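Local atomic coordinates of hypothetical protein (Streptococcus pneumoniae, PDB entry 2HIY), a protein that is of unknown function, a conserved bacterial protein of the DUF1697 family whose chain folds around two four-stranded antiparallel sheets. Residues V117-V130 with I138-A152. Residues are numbered along the deposited sequence; the frame is centred on the assembly and turned at random. Where two conformers were deposited one is given.
Sequences VIATVESLELKDEV and IFWGKFSEESYSKTA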
loop_
_atom_site.group_PDB
_atom_site.type_symbol
_atom_site.label_atom_id
_atom_site.label_comp_id
_atom_site.label_asym_id
_atom_site.label_seq_id
_atom_site.Cartn_x
_atom_site.Cartn_y
_atom_site.Cartn_z
ATOM N N VAL D 117 -20.773 -25.531 -3.901
ATOM C CA VAL D 117 -19.344 -25.197 -3.941
ATOM C C VAL D 117 -18.560 -26.166 -4.814
ATOM O O VAL D 117 -17.779 -25.755 -5.673
ATOM C CB VAL D 117 -18.747 -25.192 -2.519
ATOM C CG1 VAL D 117 -17.219 -25.003 -2.549
ATOM C CG2 VAL D 117 -19.394 -24.094 -1.678
ATOM N N ILE D 118 -18.861 -27.461 -4.672
ATOM C CA ILE D 118 -18.174 -28.458 -5.491
ATOM C C ILE D 118 -18.460 -28.215 -6.976
ATOM O O ILE D 118 -17.573 -28.240 -7.814
ATOM C CB ILE D 118 -18.625 -29.868 -5.064
ATOM C CG1 ILE D 118 -18.083 -30.193 -3.659
ATOM C CG2 ILE D 118 -18.145 -30.906 -6.052
ATOM C CD1 ILE D 118 -18.657 -31.503 -3.050
ATOM N N ALA D 119 -19.734 -27.951 -7.299
ATOM C CA ALA D 119 -20.061 -27.764 -8.721
ATOM C C ALA D 119 -19.359 -26.544 -9.284
ATOM O O ALA D 119 -18.801 -26.574 -10.379
ATOM C CB ALA D 119 -21.596 -27.636 -8.914
ATOM N N THR D 120 -19.335 -25.468 -8.516
ATOM C CA THR D 120 -18.652 -24.249 -8.963
ATOM C C THR D 120 -17.151 -24.492 -9.126
ATOM O O THR D 120 -16.587 -24.151 -10.163
ATOM C CB THR D 120 -18.919 -23.137 -7.969
ATOM O OG1 THR D 120 -20.325 -22.850 -7.984
ATOM C CG2 THR D 120 -18.144 -21.854 -8.353
ATOM N N VAL D 121 -16.530 -25.114 -8.122
ATOM C CA VAL D 121 -15.095 -25.358 -8.226
ATOM C C VAL D 121 -14.774 -26.279 -9.407
ATOM O O VAL D 121 -13.838 -26.031 -10.148
ATOM C CB VAL D 121 -14.527 -25.895 -6.921
ATOM C CG1 VAL D 121 -13.095 -26.307 -7.109
ATOM C CG2 VAL D 121 -14.597 -24.822 -5.836
ATOM N N GLU D 122 -15.613 -27.293 -9.603
ATOM C CA GLU D 122 -15.367 -28.233 -10.699
ATOM C C GLU D 122 -15.504 -27.560 -12.041
ATOM O O GLU D 122 -14.952 -28.094 -13.031
ATOM C CB GLU D 122 -16.373 -29.392 -10.628
ATOM C CG GLU D 122 -15.996 -30.448 -9.603
ATOM C CD GLU D 122 -17.073 -31.535 -9.451
ATOM O OE1 GLU D 122 -18.259 -31.315 -9.832
ATOM O OE2 GLU D 122 -16.738 -32.591 -8.887
ATOM N N SER D 123 -16.246 -26.460 -12.130
ATOM C CA SER D 123 -16.420 -25.718 -13.395
ATOM C C SER D 123 -15.181 -24.917 -13.794
ATOM O O SER D 123 -15.078 -24.447 -14.925
ATOM C CB SER D 123 -17.628 -24.760 -13.340
ATOM O OG SER D 123 -17.341 -23.563 -12.605
ATOM N N LEU D 124 -14.248 -24.729 -12.862
ATOM C CA LEU D 124 -13.080 -23.913 -13.139
ATOM C C LEU D 124 -12.019 -24.725 -13.894
ATOM O O LEU D 124 -11.784 -25.894 -13.576
ATOM C CB LEU D 124 -12.492 -23.401 -11.831
ATOM C CG LEU D 124 -13.424 -22.649 -10.885
ATOM C CD1 LEU D 124 -12.649 -22.267 -9.621
ATOM C CD2 LEU D 124 -13.985 -21.390 -11.557
ATOM N N GLU D 125 -11.381 -24.091 -14.874
ATOM C CA GLU D 125 -10.293 -24.779 -15.562
ATOM C C GLU D 125 -8.986 -24.629 -14.782
ATOM O O GLU D 125 -8.382 -23.565 -14.774
ATOM C CB GLU D 125 -10.116 -24.322 -17.034
ATOM C CG GLU D 125 -9.051 -25.186 -17.766
ATOM C CD GLU D 125 -8.835 -24.828 -19.234
ATOM O OE1 GLU D 125 -9.036 -23.656 -19.615
ATOM O OE2 GLU D 125 -8.459 -25.719 -20.020
ATOM N N LEU D 126 -8.578 -25.712 -14.136
ATOM C CA LEU D 126 -7.336 -25.713 -13.360
ATOM C C LEU D 126 -6.124 -25.707 -14.264
ATOM O O LEU D 126 -6.152 -26.265 -15.370
ATOM C CB LEU D 126 -7.304 -26.919 -12.458
ATOM C CG LEU D 126 -8.500 -27.078 -11.527
ATOM C CD1 LEU D 126 -8.248 -28.260 -10.615
ATOM C CD2 LEU D 126 -8.767 -25.788 -10.694
ATOM N N LYS D 127 -5.066 -25.082 -13.777
ATOM C CA LYS D 127 -3.784 -25.043 -14.469
ATOM C C LYS D 127 -2.717 -25.660 -13.545
ATOM O O LYS D 127 -2.813 -26.864 -13.282
ATOM C CB LYS D 127 -3.450 -23.637 -14.943
ATOM C CG LYS D 127 -4.462 -23.116 -16.004
ATOM C CD LYS D 127 -4.201 -23.792 -17.337
ATOM C CE LYS D 127 -5.060 -23.223 -18.451
ATOM N NZ LYS D 127 -4.611 -23.848 -19.740
ATOM N N ASP D 128 -1.767 -24.882 -13.039
ATOM C CA ASP D 128 -0.635 -25.544 -12.352
ATOM C C ASP D 128 -0.961 -25.698 -10.858
ATOM O O ASP D 128 -0.370 -25.072 -9.973
ATOM C CB ASP D 128 0.649 -24.762 -12.552
ATOM C CG ASP D 128 1.896 -25.555 -12.171
ATOM O OD1 ASP D 128 1.800 -26.810 -12.128
ATOM O OD2 ASP D 128 2.932 -24.888 -11.920
ATOM N N GLU D 129 -1.920 -26.583 -10.610
ATOM C CA GLU D 129 -2.511 -26.703 -9.294
ATOM C C GLU D 129 -3.234 -28.015 -9.201
ATOM O O GLU D 129 -3.500 -28.672 -10.220
ATOM C CB GLU D 129 -3.489 -25.531 -9.052
ATOM C CG GLU D 129 -4.736 -25.595 -9.928
ATOM C CD GLU D 129 -5.339 -24.238 -10.152
ATOM O OE1 GLU D 129 -5.737 -23.581 -9.158
ATOM O OE2 GLU D 129 -5.385 -23.793 -11.317
ATOM N N VAL D 130 -3.611 -28.347 -7.971
ATOM C CA VAL D 130 -4.262 -29.601 -7.663
ATOM C C VAL D 130 -5.193 -29.363 -6.476
ATOM O O VAL D 130 -4.830 -28.661 -5.523
ATOM C CB VAL D 130 -3.227 -30.697 -7.343
ATOM C CG1 VAL D 130 -2.377 -30.303 -6.128
ATOM C CG2 VAL D 130 -3.914 -32.058 -7.150
ATOM N N ILE D 138 -11.707 -27.850 1.291
ATOM C CA ILE D 138 -10.988 -28.173 0.043
ATOM C C ILE D 138 -9.494 -27.989 0.258
ATOM O O ILE D 138 -9.055 -26.910 0.677
ATOM C CB ILE D 138 -11.421 -27.236 -1.112
ATOM C CG1 ILE D 138 -12.941 -27.267 -1.251
ATOM C CG2 ILE D 138 -10.749 -27.660 -2.433
ATOM C CD1 ILE D 138 -13.489 -26.267 -2.266
ATOM N N PHE D 139 -8.696 -29.041 0.022
ATOM C CA PHE D 139 -7.251 -28.886 -0.063
ATOM C C PHE D 139 -6.902 -28.333 -1.436
ATOM O O PHE D 139 -7.373 -28.872 -2.435
ATOM C CB PHE D 139 -6.557 -30.257 0.037
ATOM C CG PHE D 139 -6.886 -31.066 1.277
ATOM C CD1 PHE D 139 -6.086 -30.947 2.409
ATOM C CD2 PHE D 139 -7.949 -31.993 1.294
ATOM C CE1 PHE D 139 -6.342 -31.721 3.549
ATOM C CE2 PHE D 139 -8.215 -32.748 2.421
ATOM C CZ PHE D 139 -7.388 -32.624 3.550
ATOM N N TRP D 140 -6.057 -27.310 -1.519
ATOM C CA TRP D 140 -5.772 -26.721 -2.837
ATOM C C TRP D 140 -4.337 -26.286 -2.886
ATOM O O TRP D 140 -3.901 -25.363 -2.156
ATOM C CB TRP D 140 -6.730 -25.567 -3.087
ATOM C CG TRP D 140 -6.908 -25.129 -4.492
ATOM C CD1 TRP D 140 -6.017 -25.173 -5.547
ATOM C CD2 TRP D 140 -8.103 -24.552 -5.015
ATOM N NE1 TRP D 140 -6.590 -24.655 -6.703
ATOM C CE2 TRP D 140 -7.878 -24.271 -6.393
ATOM C CE3 TRP D 140 -9.357 -24.243 -4.456
ATOM C CZ2 TRP D 140 -8.868 -23.689 -7.212
ATOM C CZ3 TRP D 140 -10.339 -23.667 -5.268
ATOM C CH2 TRP D 140 -10.081 -23.405 -6.634
ATOM N N GLY D 141 -3.549 -26.985 -3.707
ATOM C CA GLY D 141 -2.105 -26.762 -3.798
ATOM C C GLY D 141 -1.797 -26.105 -5.125
ATOM O O GLY D 141 -2.398 -26.432 -6.149
ATOM N N LYS D 142 -0.867 -25.162 -5.082
ATOM C CA LYS D 142 -0.375 -24.520 -6.290
ATOM C C LYS D 142 1.128 -24.804 -6.374
ATOM O O LYS D 142 1.881 -24.545 -5.433
ATOM C CB LYS D 142 -0.659 -22.999 -6.233
ATOM C CG LYS D 142 -2.139 -22.582 -6.446
ATOM C CD LYS D 142 -3.106 -22.931 -5.322
ATOM C CE LYS D 142 -2.730 -22.341 -3.995
ATOM N NZ LYS D 142 -3.847 -22.551 -3.005
ATOM N N PHE D 143 1.582 -25.337 -7.504
ATOM C CA PHE D 143 2.927 -25.918 -7.543
ATOM C C PHE D 143 4.037 -24.926 -7.536
ATOM O O PHE D 143 5.091 -25.212 -6.943
ATOM C CB PHE D 143 3.071 -26.866 -8.723
ATOM C CG PHE D 143 2.257 -28.105 -8.579
ATOM C CD1 PHE D 143 2.670 -29.099 -7.706
ATOM C CD2 PHE D 143 1.088 -28.294 -9.290
ATOM C CE1 PHE D 143 1.911 -30.264 -7.539
ATOM C CE2 PHE D 143 0.305 -29.467 -9.139
ATOM C CZ PHE D 143 0.734 -30.441 -8.247
ATOM N N SER D 144 3.848 -23.764 -8.162
ATOM C CA SER D 144 5.011 -22.890 -8.383
ATOM C C SER D 144 4.678 -21.423 -8.332
ATOM O O SER D 144 3.658 -20.984 -8.864
ATOM C CB SER D 144 5.608 -23.217 -9.753
ATOM O OG SER D 144 6.677 -22.321 -10.046
ATOM N N GLU D 145 5.581 -20.633 -7.760
ATOM C CA GLU D 145 5.415 -19.191 -7.824
ATOM C C GLU D 145 5.418 -18.670 -9.257
ATOM O O GLU D 145 4.714 -17.693 -9.552
ATOM C CB GLU D 145 6.523 -18.482 -7.019
ATOM C CG GLU D 145 6.446 -18.740 -5.490
ATOM C CD GLU D 145 5.273 -18.068 -4.779
ATOM O OE1 GLU D 145 4.674 -17.131 -5.338
ATOM O OE2 GLU D 145 4.938 -18.479 -3.646
ATOM N N GLU D 146 6.162 -19.299 -10.152
ATOM C CA GLU D 146 6.240 -18.792 -11.528
ATOM C C GLU D 146 4.956 -18.986 -12.343
ATOM O O GLU D 146 4.740 -18.273 -13.328
ATOM C CB GLU D 146 7.431 -19.403 -12.261
ATOM C CG GLU D 146 7.553 -19.039 -13.746
ATOM C CD GLU D 146 7.264 -20.212 -14.670
ATOM O OE1 GLU D 146 6.149 -20.780 -14.600
ATOM O OE2 GLU D 146 8.155 -20.570 -15.474
ATOM N N SER D 147 4.101 -19.929 -11.932
ATOM C CA SER D 147 2.854 -20.182 -12.623
ATOM C C SER D 147 1.653 -19.775 -11.784
ATOM O O SER D 147 0.518 -19.931 -12.246
ATOM C CB SER D 147 2.770 -21.670 -12.943
ATOM O OG SER D 147 2.797 -22.365 -11.701
ATOM N N TYR D 148 1.873 -19.265 -10.584
ATOM C CA TYR D 148 0.780 -19.012 -9.668
ATOM C C TYR D 148 -0.282 -18.063 -10.251
ATOM O O TYR D 148 -1.498 -18.277 -10.062
ATOM C CB TYR D 148 1.323 -18.474 -8.328
ATOM C CG TYR D 148 0.241 -18.104 -7.371
ATOM C CD1 TYR D 148 -0.362 -19.085 -6.612
ATOM C CD2 TYR D 148 -0.244 -16.787 -7.273
ATOM C CE1 TYR D 148 -1.417 -18.772 -5.744
ATOM C CE2 TYR D 148 -1.289 -16.479 -6.403
ATOM C CZ TYR D 148 -1.867 -17.484 -5.648
ATOM O OH TYR D 148 -2.928 -17.196 -4.784
ATOM N N SER D 149 0.154 -17.017 -10.937
ATOM C CA SER D 149 -0.806 -16.016 -11.428
ATOM C C SER D 149 -1.708 -16.564 -12.545
ATOM O O SER D 149 -2.708 -15.931 -12.868
ATOM C CB SER D 149 -0.080 -14.760 -11.932
ATOM O OG SER D 149 0.631 -15.015 -13.114
ATOM N N LYS D 150 -1.389 -17.735 -13.090
ATOM C CA LYS D 150 -2.239 -18.382 -14.091
ATOM C C LYS D 150 -3.144 -19.452 -13.508
ATOM O O LYS D 150 -3.910 -20.062 -14.241
ATOM C CB LYS D 150 -1.379 -18.998 -15.195
ATOM C CG LYS D 150 -0.607 -17.964 -16.058
ATOM C CD LYS D 150 0.433 -18.704 -16.951
ATOM C CE LYS D 150 1.334 -17.752 -17.723
ATOM N NZ LYS D 150 0.688 -17.281 -18.984
ATOM N N THR D 151 -3.083 -19.670 -12.195
ATOM C CA THR D 151 -3.924 -20.693 -11.610
ATOM C C THR D 151 -5.390 -20.239 -11.477
ATOM O O THR D 151 -5.685 -19.032 -11.363
ATOM C CB THR D 151 -3.433 -21.134 -10.198
ATOM O OG1 THR D 151 -3.456 -20.031 -9.275
ATOM C CG2 THR D 151 -2.039 -21.766 -10.269
ATOM N N ALA D 152 -6.299 -21.208 -11.465
ATOM C CA ALA D 152 -7.702 -20.910 -11.183
ATOM C C ALA D 152 -7.851 -20.362 -9.779
ATOM O O ALA D 152 -8.711 -19.499 -9.537
ATOM C CB ALA D 152 -8.522 -22.174 -11.343
HETATM O O HOH W 1 -6.777 -21.026 -14.539
HETATM O O HOH W 2 1.299 -22.809 -9.322
HETATM O O HOH W 3 -1.016 -22.064 -13.485
#
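With CG placed between its backbone N and carbonyl carbon (chi1 68°), Glu129 brings its carboxylate alongside the indole of Trp140, whose own CG stands anti to the backbone N (chi1 -161°), an arrangement that presents NE1 to the carboxylate. Trp140 NE1 gives its hydrogen to Glu129 OE1 at 2.8 Å; the oxygen lies near the ring plane, although carboxylate and indole planes are turned 46° apart. The other oxygen has two backbone donors: Ala152 N meets Glu129 OE2 on the syn lone pair at 2.7 Å, and Lys127 N takes the anti lone pair. Since Tyr153 N also binds Glu129 OE1, four N-H groups grip this buried carboxylate and fix its rotation. Two of them belong to the start of helix 152-156, where Thr151 is the N-cap.

Further along, Ser147 OG donates to the anti lone pair of Asp128 OD2 over a short 2.5 Å, and a water ties Ser147 OG to Asp128 O. The Phe143 and Asp128 side chains cross at about a right angle, with Asp128 OD1 3.3 Å from Phe143 CD2, and Phe143 CZ reaches Val130 CG1 at 3.8 Å.

On the apolar side, Leu126 CD2 touches Ala152 CB at 3.7 Å and the indole, Leu124 CD1 comes to the indole edge, and Val121 CG2 meets Ile138 CD1 tip to tip.

Val130 and Gly141 form a hydrogen-bonded antiparallel pair in the hairpin of strands 129-133 and 137-142. Strand 102-108 flanks the hairpin beyond 137-142, while helix 114-122 packs against it through Val117 and Val121.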